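Pesticidal crystal protein Cry2Aa (Bacillus thuringiensis serovar kurstaki, PDB 1I5P) promotes colloid-osmotic lysis by binding to midgut epithelial cells of both dipteran and lepidopteran insect larvae. Local coordinates at residues Gly272-Ala277 against Val465-Arg470; Ser370-Arg375 against Phe422-Ser427; Asp240-Arg245 against Tyr276-Gly281; Val252-Ser257 against Gly517-Ser522; Arg43-Leu48 against Ser415-Asp420. All coordinates share one frame; numbering follows the deposited sequence.

How the interactions relate
Interactions 1, 3 and 4 are buried, whereas 2 and 5 are only partly buried. Interaction 1 pairs two strands of one middle-domain sheet by a regular backbone ladder. Interaction 2 joins the next strand of that sheet, 422-430, to strand 373-377 of another sheet with a single direct hydrogen bond and apolar packing. Interactions 3 and 4 both use helix 238-259: near its start it packs on strand 275-278, shared with interaction 1, through a leucine, an arginine and a water, and near its end it meets a C-terminal-domain loop through a serine. Interaction 5 lays an N-terminal peptide on strand 415-416 through bridging waters and side-chain packing, without direct hydrogen bonds; the salt bridge Arg375-Asp45 ties it to interaction 2.

Interaction 1. Residues Gly272-Ala277 against Val465-Arg470; sequences GANLYA and VSVHNR
Asn469 ties strand 465-469 to the loop leading into strand 275-277 through its side-chain amide. With CG trailing opposite the amide nitrogen of its own backbone (chi1 -163°), its ND2 reaches across to donate to Gly272 O and to Asn274 OD1, each at 2.7 Å. Both acceptors are met from above their carbonyl planes, and the amides of Asn274 and Asn469 are turned 74° apart. In the tightly packed part, Leu275 with His468 and Ala277 with Ser466 are hydrogen-bonded pairs, each with two backbone bonds, and Tyr276 with Val467 is the non-hydrogen-bonded pair between them. On the Tyr276 face, Val467 CG1 lies 3.5 Å from Asn274 CG and 3.8 Å from Tyr276 CE2, the tyrosine and valine side chains running alongside each other. On the other face, Ala277 CB sits 3.5 Å from Ser466 OG, which shares a hydrogen bond with His468 NE2. Toward Gly272 and the partly exposed Arg470 the chains part, and a water accepts from Arg470 N at 3.0 Å and donates to Ala273 O at 2.9 Å. Strand 462-469 is the middle of a three-stranded beta-prism sheet, with 422-430 on its other side, helix 238-259 against Tyr276 and strand 415-416 against His468.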
# COMPACT_ATOMS: atom_id res chain seq x y z
N GLY A 272 -2.78 2.63 -2.55
CA GLY A 272 -1.37 2.60 -2.25
C GLY A 272 -0.82 1.20 -2.36
O GLY A 272 -1.41 0.35 -3.01
N ALA A 273 0.31 0.95 -1.72
CA ALA A 273 0.91 -0.37 -1.75
C ALA A 273 0.05 -1.36 -0.97
O ALA A 273 -0.69 -0.97 -0.07
CB ALA A 273 2.31 -0.33 -1.14
N ASN A 274 0.14 -2.63 -1.33
CA ASN A 274 -0.61 -3.66 -0.63
C ASN A 274 0.07 -4.00 0.68
O ASN A 274 1.22 -3.62 0.91
CB ASN A 274 -0.67 -4.96 -1.44
CG ASN A 274 -1.45 -4.82 -2.73
OD1 ASN A 274 -2.52 -4.22 -2.77
ND2 ASN A 274 -0.92 -5.42 -3.79
N LEU A 275 -0.65 -4.71 1.53
CA LEU A 275 -0.13 -5.21 2.79
C LEU A 275 -0.52 -6.68 2.68
O LEU A 275 -1.70 -6.98 2.50
CB LEU A 275 -0.83 -4.57 4.00
CG LEU A 275 -0.60 -3.08 4.26
CD1 LEU A 275 -1.31 -2.68 5.54
CD2 LEU A 275 0.89 -2.79 4.37
N TYR A 276 0.45 -7.58 2.75
CA TYR A 276 0.15 -9.01 2.64
C TYR A 276 0.21 -9.69 3.99
O TYR A 276 1.11 -9.44 4.78
CB TYR A 276 1.13 -9.71 1.70
CG TYR A 276 1.35 -9.01 0.40
CD1 TYR A 276 2.37 -8.07 0.25
CD2 TYR A 276 0.52 -9.26 -0.69
CE1 TYR A 276 2.57 -7.41 -0.96
CE2 TYR A 276 0.71 -8.61 -1.91
CZ TYR A 276 1.73 -7.69 -2.04
OH TYR A 276 1.90 -7.06 -3.25
N ALA A 277 -0.76 -10.57 4.22
CA ALA A 277 -0.83 -11.30 5.47
C ALA A 277 -0.92 -12.79 5.21
O ALA A 277 -1.61 -13.23 4.29
CB ALA A 277 -2.03 -10.84 6.28
N VAL A 465 -3.22 -16.27 1.55
CA VAL A 465 -2.64 -14.97 1.82
C VAL A 465 -3.68 -13.91 1.48
O VAL A 465 -4.24 -13.92 0.38
CB VAL A 465 -1.39 -14.75 0.94
CG1 VAL A 465 -0.90 -13.31 1.05
CG2 VAL A 465 -0.29 -15.74 1.33
N SER A 466 -3.97 -13.02 2.42
CA SER A 466 -4.93 -11.96 2.14
C SER A 466 -4.15 -10.70 1.72
O SER A 466 -3.12 -10.37 2.31
CB SER A 466 -5.82 -11.68 3.37
OG SER A 466 -5.06 -11.42 4.53
N VAL A 467 -4.64 -10.05 0.67
CA VAL A 467 -4.02 -8.85 0.13
C VAL A 467 -4.88 -7.64 0.49
O VAL A 467 -6.01 -7.50 0.00
CB VAL A 467 -3.90 -8.93 -1.41
CG1 VAL A 467 -3.03 -7.79 -1.92
CG2 VAL A 467 -3.33 -10.28 -1.82
N HIS A 468 -4.34 -6.78 1.34
CA HIS A 468 -5.06 -5.61 1.82
C HIS A 468 -4.62 -4.33 1.11
O HIS A 468 -3.42 -4.06 0.95
CB HIS A 468 -4.85 -5.46 3.32
CG HIS A 468 -5.17 -6.71 4.09
ND1 HIS A 468 -6.21 -6.79 4.99
CD2 HIS A 468 -4.58 -7.93 4.09
CE1 HIS A 468 -6.25 -8.01 5.51
NE2 HIS A 468 -5.27 -8.71 4.98
N ASN A 469 -5.60 -3.54 0.68
CA ASN A 469 -5.30 -2.29 -0.00
C ASN A 469 -6.41 -1.29 0.29
O ASN A 469 -7.55 -1.67 0.54
CB ASN A 469 -5.18 -2.56 -1.51
CG ASN A 469 -4.49 -1.42 -2.25
OD1 ASN A 469 -5.09 -0.38 -2.49
ND2 ASN A 469 -3.22 -1.62 -2.59
N ARG A 470 -6.06 -0.00 0.24
CA ARG A 470 -7.02 1.06 0.50
C ARG A 470 -8.02 1.23 -0.64
O ARG A 470 -9.12 1.76 -0.43
CB ARG A 470 -6.29 2.38 0.71
CG ARG A 470 -5.58 2.51 2.05
CD ARG A 470 -5.13 3.94 2.26
NE ARG A 470 -4.99 4.26 3.68
CZ ARG A 470 -3.86 4.16 4.37
NH1 ARG A 470 -2.75 3.75 3.77
NH2 ARG A 470 -3.84 4.48 5.66
O HOH W 1 -3.12 0.69 0.00

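Interaction 2. Residues Ser370-Arg375 against Phe422-Ser427; sequences STPFVR and FIRNIS
Ile423 N donates to Phe373 O at 2.9 Å, the one direct hydrogen bond between strand 373-375 and strand 422-427. The strands run 123° apart, and the donor stands above the carbonyl plane. A water adds a second polar link, accepting from Phe373 N and donating to Ile423 O. Around these bonds the contact is apolar. The Phe422 ring receives Pro372 CG at 3.6 Å and Val374 CG1 at 3.5 Å, both near its CD2 atom; the valine lies side by side with the ring, while the proline crosses it obliquely. In Ile423, CG1 lies beside the backbone N and the chain is extended at chi2 (175°), which brings CD1 to 3.5 Å from Arg375 N; its CB faces Phe373 CB. Farther out, Arg424 folds back at chi2 (-58°), which brings NH2 above one face of the Phe422 ring and NH1 to 3.7 Å from Pro372 CB; its NE is bonded to Lys471 O. Each strand carries a classic beta bulge, Val374 and Arg375 opposite Gln399, Arg424 and Asn425 opposite Val467. Two sheets of the beta prism thus meet here chiefly by van der Waals packing, with one direct and one water-mediated backbone link.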
# COMPACT_ATOMS: atom_id res chain seq x y z
N SER A 370 -20.20 -4.30 -2.83
CA SER A 370 -21.09 -3.80 -1.78
C SER A 370 -20.63 -4.27 -0.40
O SER A 370 -20.65 -3.50 0.56
CB SER A 370 -22.53 -4.26 -2.04
OG SER A 370 -22.68 -5.64 -1.74
N THR A 371 -20.22 -5.54 -0.30
CA THR A 371 -19.75 -6.08 0.98
C THR A 371 -18.45 -6.84 0.77
O THR A 371 -18.41 -8.07 0.86
CB THR A 371 -20.79 -7.02 1.63
OG1 THR A 371 -20.95 -8.19 0.82
CG2 THR A 371 -22.13 -6.32 1.78
N PRO A 372 -17.37 -6.11 0.48
CA PRO A 372 -16.07 -6.74 0.26
C PRO A 372 -15.50 -7.38 1.52
O PRO A 372 -15.94 -7.09 2.64
CB PRO A 372 -15.20 -5.58 -0.21
CG PRO A 372 -15.76 -4.44 0.61
CD PRO A 372 -17.25 -4.65 0.42
N PHE A 373 -14.52 -8.25 1.34
CA PHE A 373 -13.85 -8.90 2.45
C PHE A 373 -12.93 -7.85 3.07
O PHE A 373 -12.37 -7.02 2.34
CB PHE A 373 -13.01 -10.08 1.95
CG PHE A 373 -13.82 -11.27 1.54
CD1 PHE A 373 -13.82 -11.70 0.22
CD2 PHE A 373 -14.56 -11.99 2.48
CE1 PHE A 373 -14.55 -12.83 -0.17
CE2 PHE A 373 -15.28 -13.12 2.11
CZ PHE A 373 -15.28 -13.54 0.78
N VAL A 374 -12.77 -7.87 4.39
CA VAL A 374 -11.89 -6.92 5.06
C VAL A 374 -11.01 -7.59 6.13
O VAL A 374 -9.95 -7.07 6.48
CB VAL A 374 -12.69 -5.75 5.72
CG1 VAL A 374 -13.29 -4.87 4.64
CG2 VAL A 374 -13.78 -6.29 6.64
N ARG A 375 -11.45 -8.74 6.62
CA ARG A 375 -10.71 -9.43 7.67
C ARG A 375 -10.51 -10.91 7.36
O ARG A 375 -11.42 -11.57 6.84
CB ARG A 375 -11.46 -9.26 8.99
CG ARG A 375 -10.74 -9.73 10.23
CD ARG A 375 -11.61 -9.50 11.46
NE ARG A 375 -11.82 -8.08 11.78
CZ ARG A 375 -11.05 -7.37 12.60
NH1 ARG A 375 -10.01 -7.95 13.19
NH2 ARG A 375 -11.34 -6.10 12.87
N PHE A 422 -9.08 -2.83 2.54
CA PHE A 422 -9.99 -3.89 2.15
C PHE A 422 -9.17 -5.04 1.60
O PHE A 422 -8.07 -4.83 1.08
CB PHE A 422 -10.97 -3.43 1.06
CG PHE A 422 -11.85 -2.28 1.47
CD1 PHE A 422 -11.41 -0.97 1.30
CD2 PHE A 422 -13.10 -2.51 2.03
CE1 PHE A 422 -12.22 0.10 1.68
CE2 PHE A 422 -13.91 -1.43 2.41
CZ PHE A 422 -13.47 -0.13 2.23
N ILE A 423 -9.68 -6.25 1.73
CA ILE A 423 -8.98 -7.39 1.17
C ILE A 423 -9.42 -7.38 -0.29
O ILE A 423 -10.49 -7.88 -0.63
CB ILE A 423 -9.40 -8.71 1.84
CG1 ILE A 423 -8.89 -8.73 3.29
CG2 ILE A 423 -8.84 -9.89 1.07
CD1 ILE A 423 -9.36 -9.93 4.09
N ARG A 424 -8.59 -6.78 -1.15
CA ARG A 424 -8.90 -6.69 -2.57
C ARG A 424 -8.43 -7.89 -3.37
O ARG A 424 -8.72 -8.00 -4.56
CB ARG A 424 -8.32 -5.41 -3.16
CG ARG A 424 -9.00 -4.14 -2.64
CD ARG A 424 -10.50 -4.15 -2.94
NE ARG A 424 -11.15 -2.96 -2.40
CZ ARG A 424 -12.46 -2.78 -2.36
NH1 ARG A 424 -13.29 -3.71 -2.82
NH2 ARG A 424 -12.96 -1.66 -1.83
N ASN A 425 -7.69 -8.79 -2.74
CA ASN A 425 -7.25 -9.99 -3.42
C ASN A 425 -6.86 -11.07 -2.42
O ASN A 425 -6.55 -10.77 -1.27
CB ASN A 425 -6.06 -9.71 -4.35
CG ASN A 425 -5.87 -10.80 -5.41
OD1 ASN A 425 -6.75 -11.61 -5.64
ND2 ASN A 425 -4.71 -10.81 -6.05
N ILE A 426 -6.92 -12.32 -2.86
CA ILE A 426 -6.55 -13.45 -2.03
C ILE A 426 -5.62 -14.33 -2.85
O ILE A 426 -5.78 -14.45 -4.06
CB ILE A 426 -7.78 -14.27 -1.60
CG1 ILE A 426 -8.66 -13.44 -0.66
CG2 ILE A 426 -7.34 -15.55 -0.90
CD1 ILE A 426 -9.99 -14.09 -0.31
N SER A 427 -4.64 -14.91 -2.19
CA SER A 427 -3.71 -15.80 -2.86
C SER A 427 -3.37 -16.89 -1.86
O SER A 427 -4.12 -17.12 -0.92
CB SER A 427 -2.45 -15.03 -3.27
OG SER A 427 -1.65 -15.80 -4.15
O HOH W 2 -13.27 -8.45 -1.24

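Interaction 3. Residues Asp240-Arg245 against Tyr276-Gly281; sequences DMLEFR and YASGSG
Leu242 and Arg245, one helical turn apart, meet Tyr276 where helix 238-259 of the N-terminal helical bundle, the part associated with pore formation in this family, packs on the outer strand 275-278 of a three-stranded beta-prism sheet, an interface between the N-terminal and middle domains. The helix and strand axes run nearly antiparallel and approach to 7.5 Å. Leu242 swings CG to the side of its backbone N, away from the carbonyl (chi1 -60°), which sets its branched end across the tyrosine at about a right angle: CB lies 3.4 Å from Tyr276 O, while CD1 fits between Tyr276 CB and Ser278 CB, 3.8 Å from each. Arg245 takes the other course. Its side chain leaves opposite the backbone N (chi1 173°) and stays extended to NE, carrying the guanidinium out to the tyrosine ring. There the groups meet with their planes 63° apart: Tyr276 CE1 stands over the centre of the guanidinium face, 3.5 Å from Arg245 CZ, so the ring offers its edge to the cation and not its face. The charged group finds its cation-pi partner in Phe249, and its NH1 donates to Asn274 O, which holds the arginine to the residue just before the strand; Trp293 packs beside both Leu242 and Arg245. A water completes the join, accepting from Tyr276 N at 2.9 Å and Arg245 NH1 at 3.1 Å and donating to Leu242 O at 3.0 Å.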
# COMPACT_ATOMS: atom_id res chain seq x y z
N ASP A 240 6.60 -14.11 8.76
CA ASP A 240 7.55 -13.10 9.23
C ASP A 240 8.09 -12.18 8.14
O ASP A 240 8.33 -11.01 8.38
CB ASP A 240 8.71 -13.79 9.96
CG ASP A 240 8.29 -14.36 11.30
OD1 ASP A 240 8.85 -15.41 11.70
OD2 ASP A 240 7.40 -13.76 11.94
N MET A 241 8.27 -12.72 6.94
CA MET A 241 8.75 -11.89 5.84
C MET A 241 7.70 -10.83 5.52
O MET A 241 8.03 -9.65 5.36
CB MET A 241 9.02 -12.75 4.60
CG MET A 241 9.37 -11.93 3.37
SD MET A 241 9.88 -12.95 2.00
CE MET A 241 11.62 -13.10 2.35
N LEU A 242 6.44 -11.24 5.42
CA LEU A 242 5.37 -10.31 5.11
C LEU A 242 5.17 -9.25 6.20
O LEU A 242 4.94 -8.08 5.91
CB LEU A 242 4.06 -11.07 4.87
CG LEU A 242 4.10 -12.07 3.72
CD1 LEU A 242 2.71 -12.65 3.47
CD2 LEU A 242 4.62 -11.36 2.46
N GLU A 243 5.27 -9.66 7.47
CA GLU A 243 5.10 -8.72 8.57
C GLU A 243 6.24 -7.71 8.62
O GLU A 243 6.04 -6.55 8.98
CB GLU A 243 5.02 -9.45 9.91
CG GLU A 243 3.82 -10.37 10.06
CD GLU A 243 3.23 -10.32 11.45
OE1 GLU A 243 4.00 -10.27 12.43
OE2 GLU A 243 1.98 -10.32 11.57
N PHE A 244 7.44 -8.16 8.27
CA PHE A 244 8.57 -7.26 8.26
C PHE A 244 8.26 -6.15 7.26
O PHE A 244 8.50 -4.98 7.52
CB PHE A 244 9.85 -7.99 7.84
CG PHE A 244 11.06 -7.10 7.74
CD1 PHE A 244 11.72 -6.66 8.88
CD2 PHE A 244 11.53 -6.67 6.50
CE1 PHE A 244 12.83 -5.82 8.80
CE2 PHE A 244 12.64 -5.83 6.40
CZ PHE A 244 13.29 -5.40 7.56
N ARG A 245 7.73 -6.55 6.10
CA ARG A 245 7.39 -5.59 5.05
C ARG A 245 6.25 -4.68 5.48
O ARG A 245 6.32 -3.47 5.32
CB ARG A 245 6.99 -6.33 3.76
CG ARG A 245 6.45 -5.40 2.67
CD ARG A 245 6.11 -6.17 1.40
NE ARG A 245 5.53 -5.31 0.38
CZ ARG A 245 4.32 -4.75 0.47
NH1 ARG A 245 3.56 -4.96 1.53
NH2 ARG A 245 3.89 -3.97 -0.51
N TYR A 276 0.45 -7.58 2.75
CA TYR A 276 0.15 -9.01 2.64
C TYR A 276 0.21 -9.69 3.99
O TYR A 276 1.11 -9.44 4.78
CB TYR A 276 1.13 -9.71 1.70
CG TYR A 276 1.35 -9.01 0.40
CD1 TYR A 276 2.37 -8.07 0.25
CD2 TYR A 276 0.52 -9.26 -0.69
CE1 TYR A 276 2.57 -7.41 -0.96
CE2 TYR A 276 0.71 -8.61 -1.91
CZ TYR A 276 1.73 -7.69 -2.04
OH TYR A 276 1.90 -7.06 -3.25
N ALA A 277 -0.76 -10.57 4.22
CA ALA A 277 -0.83 -11.30 5.47
C ALA A 277 -0.92 -12.79 5.21
O ALA A 277 -1.61 -13.23 4.29
CB ALA A 277 -2.03 -10.84 6.28
N SER A 278 -0.19 -13.57 6.00
CA SER A 278 -0.23 -15.02 5.90
C SER A 278 -0.37 -15.51 7.33
O SER A 278 -0.16 -14.74 8.27
CB SER A 278 1.05 -15.58 5.24
OG SER A 278 2.17 -15.52 6.10
N GLY A 279 -0.72 -16.78 7.50
CA GLY A 279 -0.92 -17.29 8.85
C GLY A 279 0.30 -17.68 9.66
O GLY A 279 1.36 -18.02 9.12
N SER A 280 0.13 -17.62 10.98
CA SER A 280 1.15 -18.02 11.93
C SER A 280 0.79 -19.46 12.27
O SER A 280 -0.24 -19.96 11.82
CB SER A 280 1.07 -17.17 13.21
OG SER A 280 1.30 -15.80 12.93
N GLY A 281 1.63 -20.13 13.05
CA GLY A 281 1.33 -21.50 13.39
C GLY A 281 2.47 -22.41 13.01
O GLY A 281 3.38 -22.00 12.29
O HOH W 3 3.16 -7.06 3.79

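Interaction 4. Residues Val252-Ser257 against Gly517-Ser522; sequences VFEYVS and GNQGDS
This is a buried contact between a helix and a loop of two different domains: Ser257, near the end of helix 238-259, meets Gly517 and Gln519 in the loop between strands 510-513 and 522-525. A direct hydrogen bond runs from Gln519 N to Ser257 OG, 3.1 Å long and nearly straight at 164°. The serine turns OG away from its own carbonyl carbon (chi1 -71°), which puts the hydroxyl in front of the loop backbone, 3.1 Å from Gly517 CA as well. On the neighbouring position of the helix, Val256 CG1 rests on the same Gly517 CA at 3.7 Å, so the glycine backbone fits closely against two consecutive helix residues. Gln519 bends at chi2 and folds its side chain back over the serine, with its CG 3.8 Å from Ser257 CB. A water lies between the two backbones, 2.6 Å from Ser257 O and 2.9 Å from Gly517 O. Within the loop, Asn518 ND2 donates to Gly520 O and also to Met620 O, tying the loop to strand 617-626, while Gly517 N is bonded to Asp582. Phe253, one turn earlier on the helix, packs against Phe516 and Tyr227. The arrangement belongs to the three-domain architecture of delta-endotoxins, in which the N-terminal helical bundle also touches the C-terminal jelly-roll domain.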
# COMPACT_ATOMS: atom_id res chain seq x y z
N VAL A 252 7.13 3.47 7.38
CA VAL A 252 8.04 4.21 6.52
C VAL A 252 7.63 4.50 5.08
O VAL A 252 7.62 5.65 4.65
CB VAL A 252 9.42 3.51 6.48
CG1 VAL A 252 10.38 4.27 5.57
CG2 VAL A 252 9.99 3.39 7.90
N PHE A 253 7.29 3.47 4.32
CA PHE A 253 6.99 3.70 2.91
C PHE A 253 5.68 4.34 2.51
O PHE A 253 5.56 4.82 1.37
CB PHE A 253 7.27 2.41 2.14
CG PHE A 253 8.70 1.99 2.26
CD1 PHE A 253 9.06 0.96 3.12
CD2 PHE A 253 9.70 2.71 1.61
CE1 PHE A 253 10.41 0.68 3.36
CE2 PHE A 253 11.04 2.44 1.84
CZ PHE A 253 11.40 1.42 2.72
N GLU A 254 4.71 4.38 3.41
CA GLU A 254 3.46 5.06 3.10
C GLU A 254 3.86 6.52 2.97
O GLU A 254 3.33 7.26 2.14
CB GLU A 254 2.47 4.91 4.25
CG GLU A 254 1.48 3.79 4.04
CD GLU A 254 0.58 4.03 2.84
OE1 GLU A 254 0.43 3.10 2.02
OE2 GLU A 254 0.04 5.15 2.71
N TYR A 255 4.83 6.92 3.78
CA TYR A 255 5.33 8.29 3.76
C TYR A 255 6.20 8.54 2.54
O TYR A 255 6.06 9.56 1.87
CB TYR A 255 6.13 8.58 5.04
CG TYR A 255 5.32 8.31 6.29
CD1 TYR A 255 5.74 7.39 7.24
CD2 TYR A 255 4.11 8.98 6.51
CE1 TYR A 255 4.97 7.13 8.38
CE2 TYR A 255 3.34 8.74 7.64
CZ TYR A 255 3.77 7.81 8.57
OH TYR A 255 3.00 7.59 9.68
N VAL A 256 7.11 7.62 2.25
CA VAL A 256 7.96 7.79 1.09
C VAL A 256 7.10 7.98 -0.15
O VAL A 256 7.41 8.80 -1.01
CB VAL A 256 8.88 6.58 0.88
CG1 VAL A 256 9.74 6.80 -0.36
CG2 VAL A 256 9.77 6.39 2.11
N SER A 257 6.00 7.23 -0.23
CA SER A 257 5.08 7.30 -1.36
C SER A 257 4.30 8.62 -1.44
O SER A 257 3.85 9.02 -2.52
CB SER A 257 4.08 6.15 -1.31
OG SER A 257 4.72 4.92 -1.61
N GLY A 517 8.14 3.73 -2.99
CA GLY A 517 7.59 5.07 -2.85
C GLY A 517 6.74 5.45 -4.04
O GLY A 517 6.78 6.59 -4.49
N ASN A 518 5.96 4.50 -4.55
CA ASN A 518 5.12 4.72 -5.72
C ASN A 518 3.63 4.44 -5.50
O ASN A 518 2.88 4.27 -6.47
CB ASN A 518 5.65 3.84 -6.86
CG ASN A 518 4.95 4.09 -8.18
OD1 ASN A 518 4.95 5.21 -8.70
ND2 ASN A 518 4.34 3.05 -8.74
N GLN A 519 3.20 4.40 -4.25
CA GLN A 519 1.80 4.11 -3.91
C GLN A 519 1.36 2.80 -4.56
O GLN A 519 0.25 2.67 -5.06
CB GLN A 519 0.88 5.25 -4.38
CG GLN A 519 1.16 6.60 -3.74
CD GLN A 519 0.80 6.66 -2.26
OE1 GLN A 519 0.97 7.70 -1.62
NE2 GLN A 519 0.29 5.56 -1.72
N GLY A 520 2.26 1.82 -4.55
CA GLY A 520 1.95 0.53 -5.14
C GLY A 520 3.01 0.14 -6.14
O GLY A 520 3.90 0.93 -6.43
N ASP A 521 2.93 -1.07 -6.67
CA ASP A 521 3.94 -1.52 -7.63
C ASP A 521 3.70 -0.95 -9.02
O ASP A 521 2.65 -0.38 -9.30
CB ASP A 521 3.98 -3.05 -7.68
CG ASP A 521 4.36 -3.67 -6.34
OD1 ASP A 521 5.00 -2.97 -5.52
OD2 ASP A 521 4.04 -4.86 -6.11
N SER A 522 4.70 -1.10 -9.88
CA SER A 522 4.61 -0.60 -11.24
C SER A 522 4.39 -1.74 -12.23
O SER A 522 4.51 -2.92 -11.89
CB SER A 522 5.88 0.17 -11.61
OG SER A 522 7.02 -0.68 -11.61
O HOH W 4 4.25 8.02 -4.91

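Interaction 5. Residues Arg43-Leu48 against Ser415-Asp420; sequences RTDHSL and SNYFPD
Ser415 meets His46 and Asp45 at the start of this contact, which has no direct hydrogen bond between its two segments. Ser415 O lies 3.3 Å from His46 CB, and a water bridges His46 N and Ser415 OG, lying close to Ser415 O as well; Arg375 also holds the serine hydroxyl. Asn416 follows, its OD1 at 4.2 Å from His46 CD2 and its ND2 bonded to Ser376. At Tyr417 the backbone N donates to a second water, 2.9 Å away, that in turn donates to His46 O at 3.0 Å. The tyrosine side chain points back from its backbone N (chi1 166°), and in this position its ring and the Asp45 carboxylate are inclined at 72°, with Asp45 OD2 3.5 Å from Tyr417 CD2. The carboxylate has its strong partner in Arg375, which forms a salt bridge with Asp45 OD1. Phe418 offers its ring edge to Leu48, whose CD1 lies 4.2 Å from Phe418 CE2. The peptide that leaves helix 31-44 thus lies along strand 415-416 of the middle domain and the residues that follow it, with strand 373-377 beside Tyr417, and helix 238-259 next to Leu48 and Phe418, where Glu243 bonds His46.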
# COMPACT_ATOMS: atom_id res chain seq x y z
N ARG A 43 -5.80 -1.62 20.05
CA ARG A 43 -6.30 -2.28 21.25
C ARG A 43 -6.83 -3.69 21.07
O ARG A 43 -6.54 -4.57 21.88
CB ARG A 43 -7.40 -1.41 21.88
CG ARG A 43 -8.00 -1.98 23.16
CD ARG A 43 -9.12 -1.09 23.71
NE ARG A 43 -10.37 -1.20 22.96
CZ ARG A 43 -11.27 -2.17 23.13
NH1 ARG A 43 -11.05 -3.14 24.01
NH2 ARG A 43 -12.39 -2.17 22.42
N THR A 44 -7.60 -3.91 20.02
CA THR A 44 -8.24 -5.20 19.79
C THR A 44 -7.71 -6.08 18.66
O THR A 44 -7.96 -7.28 18.64
CB THR A 44 -9.73 -5.01 19.50
OG1 THR A 44 -9.88 -4.47 18.18
CG2 THR A 44 -10.36 -4.04 20.50
N ASP A 45 -7.00 -5.49 17.70
CA ASP A 45 -6.54 -6.29 16.59
C ASP A 45 -5.07 -6.64 16.57
O ASP A 45 -4.29 -6.22 17.43
CB ASP A 45 -6.92 -5.62 15.27
CG ASP A 45 -8.42 -5.58 15.06
OD1 ASP A 45 -9.09 -6.55 15.44
OD2 ASP A 45 -8.91 -4.58 14.51
N HIS A 46 -4.71 -7.44 15.58
CA HIS A 46 -3.35 -7.87 15.41
C HIS A 46 -2.55 -6.74 14.79
O HIS A 46 -2.51 -6.59 13.57
CB HIS A 46 -3.28 -9.11 14.52
CG HIS A 46 -1.88 -9.57 14.24
ND1 HIS A 46 -0.96 -9.80 15.24
CD2 HIS A 46 -1.24 -9.83 13.07
CE1 HIS A 46 0.19 -10.17 14.70
NE2 HIS A 46 0.04 -10.20 13.39
N SER A 47 -1.94 -5.92 15.64
CA SER A 47 -1.10 -4.84 15.16
C SER A 47 0.22 -5.58 15.07
O SER A 47 0.38 -6.63 15.66
CB SER A 47 -1.01 -3.71 16.19
OG SER A 47 -0.32 -4.14 17.36
N LEU A 48 1.18 -5.07 14.32
CA LEU A 48 2.45 -5.79 14.25
C LEU A 48 3.40 -5.04 15.16
O LEU A 48 4.57 -4.90 14.84
CB LEU A 48 2.99 -5.78 12.82
CG LEU A 48 2.37 -6.75 11.83
CD1 LEU A 48 0.87 -6.48 11.66
CD2 LEU A 48 3.11 -6.60 10.51
N SER A 415 -6.28 -12.35 13.55
CA SER A 415 -7.08 -12.01 12.38
C SER A 415 -6.29 -10.88 11.72
O SER A 415 -5.62 -10.10 12.40
CB SER A 415 -8.48 -11.52 12.76
OG SER A 415 -8.47 -10.16 13.15
N ASN A 416 -6.36 -10.81 10.39
CA ASN A 416 -5.65 -9.79 9.65
C ASN A 416 -6.62 -8.74 9.16
O ASN A 416 -7.58 -9.03 8.46
CB ASN A 416 -4.90 -10.45 8.49
CG ASN A 416 -4.11 -11.66 8.94
OD1 ASN A 416 -3.10 -11.51 9.65
ND2 ASN A 416 -4.55 -12.85 8.56
N TYR A 417 -6.34 -7.49 9.53
CA TYR A 417 -7.20 -6.38 9.16
C TYR A 417 -6.49 -5.06 9.46
O TYR A 417 -5.72 -4.98 10.42
CB TYR A 417 -8.49 -6.46 9.98
CG TYR A 417 -9.32 -5.20 9.97
CD1 TYR A 417 -10.16 -4.92 8.89
CD2 TYR A 417 -9.24 -4.27 11.01
CE1 TYR A 417 -10.90 -3.74 8.84
CE2 TYR A 417 -9.98 -3.08 10.96
CZ TYR A 417 -10.80 -2.83 9.88
OH TYR A 417 -11.49 -1.64 9.81
N PHE A 418 -6.75 -4.05 8.64
CA PHE A 418 -6.16 -2.73 8.85
C PHE A 418 -7.24 -1.69 8.51
O PHE A 418 -7.92 -1.82 7.50
CB PHE A 418 -4.94 -2.52 7.95
CG PHE A 418 -3.90 -3.60 8.07
CD1 PHE A 418 -3.95 -4.73 7.27
CD2 PHE A 418 -2.87 -3.48 9.00
CE1 PHE A 418 -2.99 -5.75 7.38
CE2 PHE A 418 -1.91 -4.49 9.14
CZ PHE A 418 -1.97 -5.62 8.32
N PRO A 419 -7.39 -0.65 9.35
CA PRO A 419 -8.40 0.40 9.13
C PRO A 419 -8.32 0.96 7.72
O PRO A 419 -7.23 1.23 7.23
CB PRO A 419 -8.04 1.44 10.19
CG PRO A 419 -7.54 0.59 11.31
CD PRO A 419 -6.62 -0.37 10.57
N ASP A 420 -9.49 1.11 7.09
CA ASP A 420 -9.59 1.64 5.72
C ASP A 420 -8.94 0.76 4.65
O ASP A 420 -8.82 1.16 3.49
CB ASP A 420 -9.01 3.05 5.65
CG ASP A 420 -9.81 4.04 6.50
OD1 ASP A 420 -11.03 4.18 6.27
OD2 ASP A 420 -9.21 4.68 7.39
O HOH W 5 -3.77 -7.14 10.93
O HOH W 6 -6.44 -8.10 13.64